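Local coordinates for SnoaL-like domain-containing protein (Burkholderia thailandensis E264, PDB 3EC9), which is of unknown function but adopts the NTF2-like, SnoaL-type cone fold, whose concave sheet and helices probably enclose a pocket for a small ligand, at residues B[94-99]-B[127-132]; B[71-76]-B[105-110]; B[19-24]-B[113-118]; B[82-85]-B[90-93]. All blocks are in the same frame, centred on the assembly; numbering follows the deposited sequence.

Interaction 1: residues B[94-99]-B[127-132]; sequences GRYSGT and QFTDTL. With ACT (acetate ion), chain E.
The concave face of the curved sheet probably lines a pocket, as in other NTF2-like proteins, and here Tyr96 of strand 89-100 meets Gln127 and Thr129 of strand 121-129 on that face. The two strands are not neighbours: strand 106-118 runs between them, so the backbones stay apart, with the CA atoms of Tyr96 and Thr129 8.5 Å from each other, and side chains do all the bridging. A tyrosine suits the place because its rigid ring spans the intervening strand and delivers a hydroxyl to the pocket lining. Its CG lies beside the backbone N and opposite the carbonyl carbon (chi1 -74°), which sends the ring across toward Gln127. The Gln127 chain is extended, with CG anti to the backbone N, and its amide stands steeply to the tyrosine ring, the planes 79° apart. Gln127 NE2 donates to Tyr96 OH over 3.1 Å, and the bond is almost perfectly straight (178°) and lies in the amide plane. Met46 N binds Gln127 OE1, so both ends of the amide are engaged and its flip is fixed. Thr129 comes to the ring's edge near its plane, OG1 lying 3.3 Å from Tyr96 CD2, while this hydroxyl is hydrogen-bonded to Arg110 O of the middle strand. His113 NE2 also bonds the tyrosine hydroxyl. An acetate ion, probably from the crystallisation liquor, lies beside this network and is consistent with a site able to hold small polar groups: Tyr96 OH donates to acetate O at 2.6 Å.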
loop_
_atom_site.group_PDB
_atom_site.type_symbol
_atom_site.label_atom_id
_atom_site.label_comp_id
_atom_site.label_asym_id
_atom_site.label_seq_id
_atom_site.Cartn_x
_atom_site.Cartn_y
_atom_site.Cartn_z
ATOM N N GLY B 94 5.088 3.449 -6.229
ATOM C CA GLY B 94 5.273 4.652 -7.008
ATOM C C GLY B 94 4.226 5.685 -6.680
ATOM O O GLY B 94 3.729 5.741 -5.570
ATOM N N ARG B 95 3.882 6.474 -7.692
ATOM C CA ARG B 95 2.986 7.597 -7.556
ATOM C C ARG B 95 1.902 7.556 -8.633
ATOM O O ARG B 95 2.187 7.301 -9.810
ATOM C CB ARG B 95 3.796 8.889 -7.664
ATOM C CG ARG B 95 4.620 9.127 -6.419
ATOM C CD ARG B 95 5.724 10.161 -6.612
ATOM N NE ARG B 95 6.769 9.654 -7.510
ATOM N N TYR B 96 0.690 7.885 -8.223
ATOM C CA TYR B 96 -0.407 8.149 -9.111
ATOM C C TYR B 96 -0.590 9.638 -9.237
ATOM O O TYR B 96 -0.346 10.390 -8.287
ATOM C CB TYR B 96 -1.733 7.638 -8.567
ATOM C CG TYR B 96 -1.975 6.158 -8.603
ATOM C CD1 TYR B 96 -1.675 5.379 -9.738
ATOM C CD2 TYR B 96 -2.632 5.522 -7.548
ATOM C CE1 TYR B 96 -1.977 3.998 -9.760
ATOM C CE2 TYR B 96 -2.915 4.193 -7.562
ATOM C CZ TYR B 96 -2.571 3.407 -8.664
ATOM O OH TYR B 96 -2.906 2.075 -8.657
ATOM N N SER B 97 -1.107 10.064 -10.389
ATOM C CA SER B 97 -1.522 11.444 -10.603
ATOM C C SER B 97 -2.620 11.450 -11.677
ATOM O O SER B 97 -2.757 10.491 -12.444
ATOM C CB SER B 97 -0.353 12.332 -11.033
ATOM O OG SER B 97 0.271 11.811 -12.188
ATOM N N GLY B 98 -3.392 12.525 -11.699
ATOM C CA GLY B 98 -4.499 12.596 -12.646
ATOM C C GLY B 98 -5.350 13.814 -12.349
ATOM O O GLY B 98 -5.265 14.379 -11.253
ATOM N N THR B 99 -6.215 14.169 -13.298
ATOM C CA THR B 99 -7.168 15.267 -13.150
ATOM C C THR B 99 -8.576 14.690 -13.376
ATOM O O THR B 99 -8.835 14.066 -14.415
ATOM C CB THR B 99 -6.886 16.420 -14.164
ATOM O OG1 THR B 99 -5.572 16.946 -13.926
ATOM C CG2 THR B 99 -7.962 17.521 -14.046
ATOM N N GLN B 127 -4.089 -3.359 -4.823
ATOM C CA GLN B 127 -3.697 -1.967 -4.816
ATOM C C GLN B 127 -3.824 -1.389 -3.369
ATOM O O GLN B 127 -4.817 -1.636 -2.677
ATOM C CB GLN B 127 -4.665 -1.191 -5.723
ATOM C CG GLN B 127 -4.520 0.304 -5.739
ATOM C CD GLN B 127 -5.807 0.940 -6.310
ATOM O OE1 GLN B 127 -6.927 0.734 -5.778
ATOM N NE2 GLN B 127 -5.660 1.675 -7.385
ATOM N N PHE B 128 -2.822 -0.604 -2.958
ATOM C CA PHE B 128 -2.835 0.103 -1.688
ATOM C C PHE B 128 -2.460 1.564 -1.948
ATOM O O PHE B 128 -1.297 1.863 -2.185
ATOM C CB PHE B 128 -1.837 -0.492 -0.683
ATOM C CG PHE B 128 -1.997 -1.984 -0.432
ATOM C CD1 PHE B 128 -1.526 -2.880 -1.349
ATOM C CD2 PHE B 128 -2.641 -2.449 0.706
ATOM C CE1 PHE B 128 -1.684 -4.251 -1.132
ATOM C CE2 PHE B 128 -2.798 -3.805 0.945
ATOM C CZ PHE B 128 -2.326 -4.720 0.011
ATOM N N THR B 129 -3.425 2.483 -1.977
ATOM C CA THR B 129 -3.176 3.867 -2.332
ATOM C C THR B 129 -3.905 4.853 -1.439
ATOM O O THR B 129 -4.736 4.462 -0.598
ATOM C CB THR B 129 -3.496 4.113 -3.818
ATOM O OG1 THR B 129 -2.919 5.356 -4.281
ATOM C CG2 THR B 129 -5.004 4.078 -4.079
ATOM N N ASP B 130 -3.591 6.139 -1.628
ATOM C CA ASP B 130 -4.108 7.200 -0.760
ATOM C C ASP B 130 -5.465 7.596 -1.227
ATOM O O ASP B 130 -5.696 8.588 -1.928
ATOM C CB ASP B 130 -3.093 8.344 -0.746
ATOM C CG ASP B 130 -3.192 9.216 0.509
ATOM O OD1 ASP B 130 -4.287 9.317 1.114
ATOM O OD2 ASP B 130 -2.162 9.840 0.884
ATOM N N THR B 131 -6.417 6.765 -0.854
ATOM C CA THR B 131 -7.776 6.952 -1.328
ATOM C C THR B 131 -8.414 8.288 -0.932
ATOM O O THR B 131 -9.279 8.816 -1.647
ATOM C CB THR B 131 -8.627 5.744 -0.878
ATOM O OG1 THR B 131 -8.456 5.583 0.513
ATOM C CG2 THR B 131 -8.180 4.453 -1.603
ATOM N N LEU B 132 -8.002 8.852 0.203
ATOM C CA LEU B 132 -8.512 10.174 0.595
ATOM C C LEU B 132 -8.054 11.239 -0.419
ATOM O O LEU B 132 -8.842 12.062 -0.843
ATOM C CB LEU B 132 -8.068 10.557 2.005
ATOM C CG LEU B 132 -8.543 11.919 2.481
ATOM C CD1 LEU B 132 -10.089 11.924 2.584
ATOM C CD2 LEU B 132 -7.891 12.320 3.821
HETATM C C ACT E . -4.564 0.489 -10.986
HETATM O O ACT E . -3.609 1.304 -10.987
HETATM O OXT ACT E . -4.836 -0.106 -9.910
HETATM C CH3 ACT E . -5.307 0.205 -12.251
#

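Interaction 2: residues B[71-76]-B[105-110]; sequences EEWDGY and KSFECR
Phe107 turns its edge toward the six-membered ring of Trp73 in an offset edge-to-face pair, with planes at 69° and centroids 5.3 Å apart. The touching rim consists of CD1 and CE1, and CE1 comes within 3.5 Å of Trp73 CZ3. Tyr76 CE2 sits at the edge of the Phe107 ring, in its plane and 3.7 Å from Phe107 CZ; these two rings are inclined at 45°, an oblique pair. Tyr76 also covers part of one face of the indole, where its CD2 lies above the plane near the rim. Each of the three rings thus touches the other two. Phe107 reaches them because its CG lies between the backbone N and the carbonyl carbon (chi1 79°). Gly75, with positive phi, takes the corner that brings Trp73 and Tyr76 round to the same phenylalanine. Large flat side chains suit this place, since they can span from the bend to a strand two places away in the sheet. Val134 of helix 131-137 packs against both Trp73 and Phe107. The result is an aromatic cluster of the NTF2-like fold, at the junction where helix 58-72 passes into strand 73-86 of the curved sheet.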
loop_
_atom_site.group_PDB
_atom_site.type_symbol
_atom_site.label_atom_id
_atom_site.label_comp_id
_atom_site.label_asym_id
_atom_site.label_seq_id
_atom_site.Cartn_x
_atom_site.Cartn_y
_atom_site.Cartn_z
ATOM N N GLU B 71 -12.016 7.155 -18.900
ATOM C CA GLU B 71 -13.250 7.932 -19.083
ATOM C C GLU B 71 -13.401 9.048 -18.042
ATOM O O GLU B 71 -13.981 10.098 -18.343
ATOM C CB GLU B 71 -14.487 7.048 -19.016
ATOM C CG GLU B 71 -14.536 6.058 -20.168
ATOM C CD GLU B 71 -15.663 5.068 -20.073
ATOM O OE1 GLU B 71 -16.097 4.746 -18.952
ATOM O OE2 GLU B 71 -16.077 4.599 -21.161
ATOM N N GLU B 72 -12.947 8.816 -16.808
ATOM C CA GLU B 72 -13.289 9.709 -15.689
ATOM C C GLU B 72 -12.166 10.690 -15.310
ATOM O O GLU B 72 -12.397 11.657 -14.594
ATOM C CB GLU B 72 -13.745 8.872 -14.479
ATOM C CG GLU B 72 -15.045 8.123 -14.759
ATOM C CD GLU B 72 -15.584 7.325 -13.581
ATOM O OE1 GLU B 72 -14.824 7.038 -12.617
ATOM O OE2 GLU B 72 -16.810 7.044 -13.592
ATOM N N TRP B 73 -10.969 10.429 -15.817
ATOM C CA TRP B 73 -9.741 11.193 -15.507
ATOM C C TRP B 73 -9.035 11.569 -16.797
ATOM O O TRP B 73 -9.025 10.781 -17.772
ATOM C CB TRP B 73 -8.773 10.340 -14.676
ATOM C CG TRP B 73 -9.329 9.898 -13.396
ATOM C CD1 TRP B 73 -10.099 8.782 -13.190
ATOM C CD2 TRP B 73 -9.244 10.555 -12.140
ATOM N NE1 TRP B 73 -10.452 8.685 -11.898
ATOM C CE2 TRP B 73 -9.920 9.726 -11.194
ATOM C CE3 TRP B 73 -8.587 11.719 -11.675
ATOM C CZ2 TRP B 73 -10.026 10.051 -9.848
ATOM C CZ3 TRP B 73 -8.703 12.038 -10.318
ATOM C CH2 TRP B 73 -9.417 11.207 -9.428
ATOM N N ASP B 74 -8.466 12.781 -16.795
ATOM C CA ASP B 74 -7.518 13.240 -17.787
ATOM C C ASP B 74 -6.097 12.959 -17.294
ATOM O O ASP B 74 -5.720 13.361 -16.187
ATOM C CB ASP B 74 -7.669 14.742 -17.984
ATOM C CG ASP B 74 -6.821 15.272 -19.155
ATOM O OD1 ASP B 74 -6.382 14.468 -20.016
ATOM O OD2 ASP B 74 -6.618 16.509 -19.232
ATOM N N GLY B 75 -5.322 12.204 -18.083
ATOM C CA GLY B 75 -3.922 12.026 -17.791
ATOM C C GLY B 75 -3.623 11.195 -16.549
ATOM O O GLY B 75 -2.618 11.437 -15.849
ATOM N N TYR B 76 -4.505 10.239 -16.279
ATOM C CA TYR B 76 -4.304 9.313 -15.173
ATOM C C TYR B 76 -3.006 8.532 -15.407
ATOM O O TYR B 76 -2.859 7.852 -16.419
ATOM C CB TYR B 76 -5.477 8.320 -14.974
ATOM C CG TYR B 76 -5.401 7.743 -13.561
ATOM C CD1 TYR B 76 -4.573 6.658 -13.246
ATOM C CD2 TYR B 76 -6.104 8.323 -12.526
ATOM C CE1 TYR B 76 -4.468 6.195 -11.938
ATOM C CE2 TYR B 76 -6.036 7.839 -11.247
ATOM C CZ TYR B 76 -5.180 6.789 -10.953
ATOM O OH TYR B 76 -5.131 6.331 -9.647
ATOM N N LYS B 105 -10.118 19.027 -10.922
ATOM C CA LYS B 105 -9.141 18.993 -9.837
ATOM C C LYS B 105 -8.145 17.865 -10.034
ATOM O O LYS B 105 -8.511 16.769 -10.450
ATOM C CB LYS B 105 -9.810 18.834 -8.462
ATOM C CG LYS B 105 -10.709 19.971 -8.065
ATOM C CD LYS B 105 -11.347 19.707 -6.732
ATOM C CE LYS B 105 -12.318 20.833 -6.362
ATOM N NZ LYS B 105 -12.903 20.621 -5.008
ATOM N N SER B 106 -6.868 18.162 -9.801
ATOM C CA SER B 106 -5.811 17.140 -9.845
ATOM C C SER B 106 -5.446 16.625 -8.456
ATOM O O SER B 106 -5.814 17.218 -7.447
ATOM C CB SER B 106 -4.558 17.677 -10.539
ATOM O OG SER B 106 -4.059 18.817 -9.876
ATOM N N PHE B 107 -4.736 15.495 -8.433
ATOM C CA PHE B 107 -4.141 14.927 -7.215
ATOM C C PHE B 107 -2.840 14.271 -7.635
ATOM O O PHE B 107 -2.598 13.947 -8.821
ATOM C CB PHE B 107 -5.041 13.835 -6.568
ATOM C CG PHE B 107 -4.947 12.493 -7.279
ATOM C CD1 PHE B 107 -5.664 12.266 -8.461
ATOM C CD2 PHE B 107 -4.141 11.482 -6.810
ATOM C CE1 PHE B 107 -5.573 11.072 -9.115
ATOM C CE2 PHE B 107 -4.050 10.277 -7.472
ATOM C CZ PHE B 107 -4.750 10.073 -8.630
ATOM N N GLU B 108 -2.001 14.037 -6.623
ATOM C CA GLU B 108 -0.861 13.164 -6.741
ATOM C C GLU B 108 -0.759 12.409 -5.412
ATOM O O GLU B 108 -0.878 12.984 -4.364
ATOM C CB GLU B 108 0.409 13.969 -7.031
ATOM C CG GLU B 108 1.673 13.139 -7.108
ATOM C CD GLU B 108 2.851 13.909 -7.565
ATOM O OE1 GLU B 108 2.836 15.146 -7.447
ATOM O OE2 GLU B 108 3.802 13.264 -8.069
ATOM N N CYS B 109 -0.496 11.123 -5.461
ATOM C CA CYS B 109 -0.309 10.381 -4.195
ATOM C C CYS B 109 0.527 9.111 -4.377
ATOM O O CYS B 109 0.858 8.715 -5.508
ATOM C CB CYS B 109 -1.683 10.045 -3.588
ATOM S SG CYS B 109 -2.584 8.709 -4.480
ATOM N N ARG B 110 0.845 8.462 -3.269
ATOM C CA ARG B 110 1.613 7.235 -3.288
ATOM C C ARG B 110 0.744 6.016 -3.474
ATOM O O ARG B 110 -0.471 6.008 -3.176
ATOM C CB ARG B 110 2.430 7.122 -2.000
ATOM C CG ARG B 110 3.500 8.236 -1.826
ATOM C CD ARG B 110 4.658 7.976 -2.689
ATOM N NE ARG B 110 5.562 6.980 -2.112
ATOM C CZ ARG B 110 6.552 6.393 -2.775
ATOM N NH1 ARG B 110 6.710 6.604 -4.074
ATOM N NH2 ARG B 110 7.396 5.592 -2.145
#

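Interaction 3: residues B[19-24]-B[113-118]; sequences ADHYAA and HVWRVD
Tyr22 OH is gripped from two sides by strand 113-118, through His113 and Trp115. Its CG is anti to the carbonyl carbon and beside the backbone N (chi1 -82°), which turns the ring out of helix 14-26 toward the strand. Trp115 NE1 donates to Tyr22 OH at 2.9 Å, with an N-H...O angle of 165° and the oxygen lying almost in the indole plane; the two rings stand nearly perpendicular. Tyr22 OH and His113 ND1 are 2.7 Å apart and share a hydrogen bond in which either may be the donor. That oxygen lies at the edge of the imidazole, in its plane, and the tyrosine and histidine rings meet rim to rim, not far from parallel. His113 and Trp115 both hold CG anti to the carbonyl carbon, which brings both rings to the helix side of the sheet, the concave face that helix 14-26 covers in this NTF2-like fold. A tyrosine suits the helix because its ring packs among aromatic neighbours while its buried hydroxyl finds polar partners. One residue earlier, His21 has CG anti to its N (chi1 170°) and presents a ring face to the indole. The main-chain O of Met33 accepts a hydrogen bond from its ND1, and a glycerol, probably from the crystallisation liquor, hydrogen-bonds its NE2. Trp115 CH2 lies over that imidazole face near the rim, 3.5 Å from His21 CD2.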
loop_
_atom_site.group_PDB
_atom_site.type_symbol
_atom_site.label_atom_id
_atom_site.label_comp_id
_atom_site.label_asym_id
_atom_site.label_seq_id
_atom_site.Cartn_x
_atom_site.Cartn_y
_atom_site.Cartn_z
ATOM N N ALA B 19 7.394 -6.409 -14.258
ATOM C CA ALA B 19 8.032 -5.309 -14.978
ATOM C C ALA B 19 7.482 -5.155 -16.401
ATOM O O ALA B 19 7.247 -4.019 -16.861
ATOM C CB ALA B 19 9.562 -5.494 -15.012
ATOM N N ASP B 20 7.313 -6.274 -17.109
ATOM C CA ASP B 20 6.717 -6.221 -18.471
ATOM C C ASP B 20 5.313 -5.599 -18.461
ATOM O O ASP B 20 4.946 -4.798 -19.331
ATOM C CB ASP B 20 6.586 -7.609 -19.051
ATOM C CG ASP B 20 7.901 -8.198 -19.488
ATOM O OD1 ASP B 20 8.906 -7.475 -19.648
ATOM O OD2 ASP B 20 7.901 -9.418 -19.723
ATOM N N HIS B 21 4.506 -6.004 -17.473
ATOM C CA HIS B 21 3.187 -5.388 -17.285
ATOM C C HIS B 21 3.282 -3.865 -17.145
ATOM O O HIS B 21 2.574 -3.127 -17.807
ATOM C CB HIS B 21 2.391 -5.951 -16.087
ATOM C CG HIS B 21 1.181 -5.152 -15.802
ATOM N ND1 HIS B 21 -0.005 -5.343 -16.474
ATOM C CD2 HIS B 21 0.996 -4.072 -15.006
ATOM C CE1 HIS B 21 -0.870 -4.420 -16.092
ATOM N NE2 HIS B 21 -0.295 -3.650 -15.192
ATOM N N TYR B 22 4.151 -3.403 -16.259
ATOM C CA TYR B 22 4.257 -1.975 -15.995
ATOM C C TYR B 22 4.692 -1.194 -17.231
ATOM O O TYR B 22 4.168 -0.127 -17.504
ATOM C CB TYR B 22 5.231 -1.705 -14.864
ATOM C CG TYR B 22 4.639 -1.875 -13.471
ATOM C CD1 TYR B 22 3.489 -1.196 -13.062
ATOM C CD2 TYR B 22 5.272 -2.678 -12.536
ATOM C CE1 TYR B 22 2.955 -1.343 -11.732
ATOM C CE2 TYR B 22 4.757 -2.851 -11.247
ATOM C CZ TYR B 22 3.626 -2.166 -10.852
ATOM O OH TYR B 22 3.198 -2.321 -9.563
ATOM N N ALA B 23 5.609 -1.786 -17.988
ATOM C CA ALA B 23 6.070 -1.165 -19.210
ATOM C C ALA B 23 4.913 -1.022 -20.207
ATOM O O ALA B 23 4.760 0.025 -20.838
ATOM C CB ALA B 23 7.240 -1.962 -19.808
ATOM N N ALA B 24 4.132 -2.085 -20.375
ATOM C CA ALA B 24 2.974 -2.097 -21.276
ATOM C C ALA B 24 1.944 -1.096 -20.829
ATOM O O ALA B 24 1.329 -0.414 -21.645
ATOM C CB ALA B 24 2.367 -3.500 -21.353
ATOM N N HIS B 113 1.592 -1.746 -5.026
ATOM C CA HIS B 113 0.893 -2.860 -5.650
ATOM C C HIS B 113 1.576 -4.165 -5.282
ATOM O O HIS B 113 2.788 -4.305 -5.452
ATOM C CB HIS B 113 0.945 -2.788 -7.159
ATOM C CG HIS B 113 0.431 -1.517 -7.730
ATOM N ND1 HIS B 113 1.048 -0.870 -8.772
ATOM C CD2 HIS B 113 -0.687 -0.808 -7.450
ATOM C CE1 HIS B 113 0.354 0.206 -9.088
ATOM N NE2 HIS B 113 -0.721 0.248 -8.331
ATOM N N VAL B 114 0.791 -5.088 -4.751
ATOM C CA VAL B 114 1.292 -6.428 -4.421
ATOM C C VAL B 114 0.792 -7.442 -5.459
ATOM O O VAL B 114 -0.412 -7.532 -5.733
ATOM C CB VAL B 114 0.859 -6.890 -2.992
ATOM C CG1 VAL B 114 1.342 -8.337 -2.726
ATOM C CG2 VAL B 114 1.371 -5.900 -1.930
ATOM N N TRP B 115 1.748 -8.117 -6.091
ATOM C CA TRP B 115 1.496 -9.044 -7.195
ATOM C C TRP B 115 1.930 -10.447 -6.786
ATOM O O TRP B 115 2.952 -10.592 -6.105
ATOM C CB TRP B 115 2.369 -8.686 -8.398
ATOM C CG TRP B 115 2.203 -7.320 -8.957
ATOM C CD1 TRP B 115 2.842 -6.178 -8.555
ATOM C CD2 TRP B 115 1.371 -6.952 -10.050
ATOM N NE1 TRP B 115 2.460 -5.114 -9.351
ATOM C CE2 TRP B 115 1.543 -5.560 -10.267
ATOM C CE3 TRP B 115 0.498 -7.656 -10.877
ATOM C CZ2 TRP B 115 0.870 -4.876 -11.283
ATOM C CZ3 TRP B 115 -0.161 -6.976 -11.878
ATOM C CH2 TRP B 115 0.016 -5.627 -12.075
ATOM N N ARG B 116 1.211 -11.460 -7.266
ATOM C CA ARG B 116 1.624 -12.865 -7.119
ATOM C C ARG B 116 1.567 -13.537 -8.498
ATOM O O ARG B 116 0.595 -13.378 -9.229
ATOM C CB ARG B 116 0.716 -13.610 -6.128
ATOM C CG ARG B 116 1.134 -15.071 -5.873
ATOM C CD ARG B 116 0.457 -15.689 -4.628
ATOM N NE ARG B 116 -0.998 -15.805 -4.761
ATOM C CZ ARG B 116 -1.904 -15.028 -4.162
ATOM N NH1 ARG B 116 -1.541 -14.037 -3.347
ATOM N NH2 ARG B 116 -3.193 -15.254 -4.375
ATOM N N VAL B 117 2.640 -14.256 -8.841
ATOM C CA VAL B 117 2.750 -15.009 -10.094
ATOM C C VAL B 117 2.848 -16.487 -9.717
ATOM O O VAL B 117 3.546 -16.879 -8.750
ATOM C CB VAL B 117 3.979 -14.529 -10.894
ATOM C CG1 VAL B 117 4.206 -15.358 -12.183
ATOM C CG2 VAL B 117 3.808 -13.054 -11.237
ATOM N N ASP B 118 2.132 -17.315 -10.475
ATOM C CA ASP B 118 2.223 -18.768 -10.375
ATOM C C ASP B 118 2.321 -19.341 -11.808
ATOM O O ASP B 118 1.537 -18.996 -12.693
ATOM C CB ASP B 118 0.974 -19.302 -9.661
ATOM C CG ASP B 118 1.024 -20.828 -9.403
ATOM O OD1 ASP B 118 2.121 -21.423 -9.429
ATOM O OD2 ASP B 118 -0.055 -21.394 -9.144
#

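Interaction 4: residues B[82-85]-B[90-93]; sequences ALHD and VIGV
Ala82 and Val93 begin the ladder as a hydrogen-bonded antiparallel pair: Ala82 N donates to Val93 O at 3.1 Å and Val93 N to Ala82 O at 3.0 Å. Their CB atoms face the same side of the sheet, where a small alanine sits against a branched valine. Leu83 follows in a non-hydrogen-bonded pair with Gly92. Its CG is anti to the backbone N (chi1 -167°), which carries CD1 over the neighbouring strand to 3.6 Å from Gly92 CA. Because Gly92 has no side chain, the leucine methyl can lie directly against its backbone; the same CD1 also meets Val90 CG1 at 3.6 Å. On this face Leu83 packs against Tyr15 and Tyr22 of helix 14-26, a setting that suits an apolar branched residue. His84 pairs with Ile91 through the next two bonds, His84 N to Ile91 O at 2.8 Å and Ile91 N to His84 O at 2.9 Å. The imidazole, on the face shared with Ala82, leans toward the Ala82 end, diagonally facing Val93, whose CG2 comes to its edge 3.9 Å from His84 NE2. That face turns to the second subunit: Ile91 packs on Ile91 of the other chain, and His84 on Thr89 of that chain. Asp85 closes the segment opposite Val90, and its OD1 accepts from Gly87 N in the connecting turn, as a carboxylate readily does. Paired bonds at alternate positions and strand directions 167° apart mark an antiparallel ladder; as strands 73-86 and 89-100 follow each other through a short turn, the unit is a beta hairpin, with 73-86 an outermost strand of the NTF2-like sheet within this chain.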
loop_
_atom_site.group_PDB
_atom_site.type_symbol
_atom_site.label_atom_id
_atom_site.label_comp_id
_atom_site.label_asym_id
_atom_site.label_seq_id
_atom_site.Cartn_x
_atom_site.Cartn_y
_atom_site.Cartn_z
ATOM N N ALA B 82 9.912 2.017 -7.435
ATOM C CA ALA B 82 10.625 0.843 -6.879
ATOM C C ALA B 82 9.924 -0.406 -7.247
ATOM O O ALA B 82 8.735 -0.398 -7.443
ATOM C CB ALA B 82 10.813 0.915 -5.380
ATOM N N LEU B 83 10.677 -1.494 -7.360
ATOM C CA LEU B 83 10.078 -2.785 -7.648
ATOM C C LEU B 83 10.835 -3.818 -6.827
ATOM O O LEU B 83 12.032 -4.021 -7.009
ATOM C CB LEU B 83 10.105 -3.112 -9.135
ATOM C CG LEU B 83 9.242 -4.298 -9.586
ATOM C CD1 LEU B 83 7.759 -4.029 -9.299
ATOM C CD2 LEU B 83 9.496 -4.584 -11.080
ATOM N N HIS B 84 10.129 -4.443 -5.883
ATOM C CA HIS B 84 10.764 -5.287 -4.895
ATOM C C HIS B 84 10.482 -6.735 -5.216
ATOM O O HIS B 84 9.328 -7.140 -5.342
ATOM C CB HIS B 84 10.282 -4.963 -3.483
ATOM C CG HIS B 84 10.449 -3.524 -3.095
ATOM N ND1 HIS B 84 11.682 -2.902 -3.027
ATOM C CD2 HIS B 84 9.522 -2.563 -2.889
ATOM C CE1 HIS B 84 11.489 -1.624 -2.717
ATOM N NE2 HIS B 84 10.188 -1.398 -2.614
ATOM N N ASP B 85 11.553 -7.508 -5.355
ATOM C CA ASP B 85 11.486 -8.907 -5.763
ATOM C C ASP B 85 11.423 -9.782 -4.517
ATOM O O ASP B 85 12.442 -10.010 -3.886
ATOM C CB ASP B 85 12.753 -9.220 -6.610
ATOM C CG ASP B 85 12.711 -10.584 -7.268
ATOM O OD1 ASP B 85 11.860 -11.401 -6.918
ATOM O OD2 ASP B 85 13.576 -10.862 -8.155
ATOM N N VAL B 90 5.796 -9.912 -5.926
ATOM C CA VAL B 90 6.564 -8.764 -6.401
ATOM C C VAL B 90 5.785 -7.541 -5.906
ATOM O O VAL B 90 4.559 -7.572 -5.970
ATOM C CB VAL B 90 6.646 -8.737 -7.913
ATOM C CG1 VAL B 90 7.503 -7.529 -8.432
ATOM C CG2 VAL B 90 7.189 -10.090 -8.425
ATOM N N ILE B 91 6.467 -6.502 -5.402
ATOM C CA ILE B 91 5.766 -5.312 -4.897
ATOM C C ILE B 91 6.268 -4.081 -5.656
ATOM O O ILE B 91 7.447 -3.714 -5.571
ATOM C CB ILE B 91 5.957 -5.126 -3.348
ATOM C CG1 ILE B 91 5.462 -6.383 -2.613
ATOM C CG2 ILE B 91 5.246 -3.868 -2.832
ATOM C CD1 ILE B 91 6.463 -7.560 -2.498
ATOM N N GLY B 92 5.350 -3.428 -6.368
ATOM C CA GLY B 92 5.645 -2.173 -7.069
ATOM C C GLY B 92 5.290 -0.996 -6.165
ATOM O O GLY B 92 4.337 -1.092 -5.373
ATOM N N VAL B 93 6.070 0.087 -6.209
ATOM C CA VAL B 93 5.766 1.270 -5.411
ATOM C C VAL B 93 5.955 2.453 -6.330
ATOM O O VAL B 93 6.878 2.485 -7.152
ATOM C CB VAL B 93 6.694 1.400 -4.208
ATOM C CG1 VAL B 93 6.382 2.709 -3.439
ATOM C CG2 VAL B 93 6.641 0.151 -3.300
#

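How the interactions relate
All four contacts build on one curved sheet, but they use it differently. Interaction 4 joins adjacent strands by regular backbone bonds; it is partly buried, like interaction 2, and one of its faces meets the second subunit. Interactions 1 and 2 each span strands two places apart through side chains alone, the first polar and fully buried, the second aromatic. Interaction 3, also fully buried, attaches helix 14-26 to the sheet by combining ring packing with hydrogen bonds. Interactions 1 and 2 adjoin, their centres about 8 Å apart, and a probable bond from Asp74 N to Thr99 O links them. His113 N and Gly92 O probably bond between interactions 3 and 4.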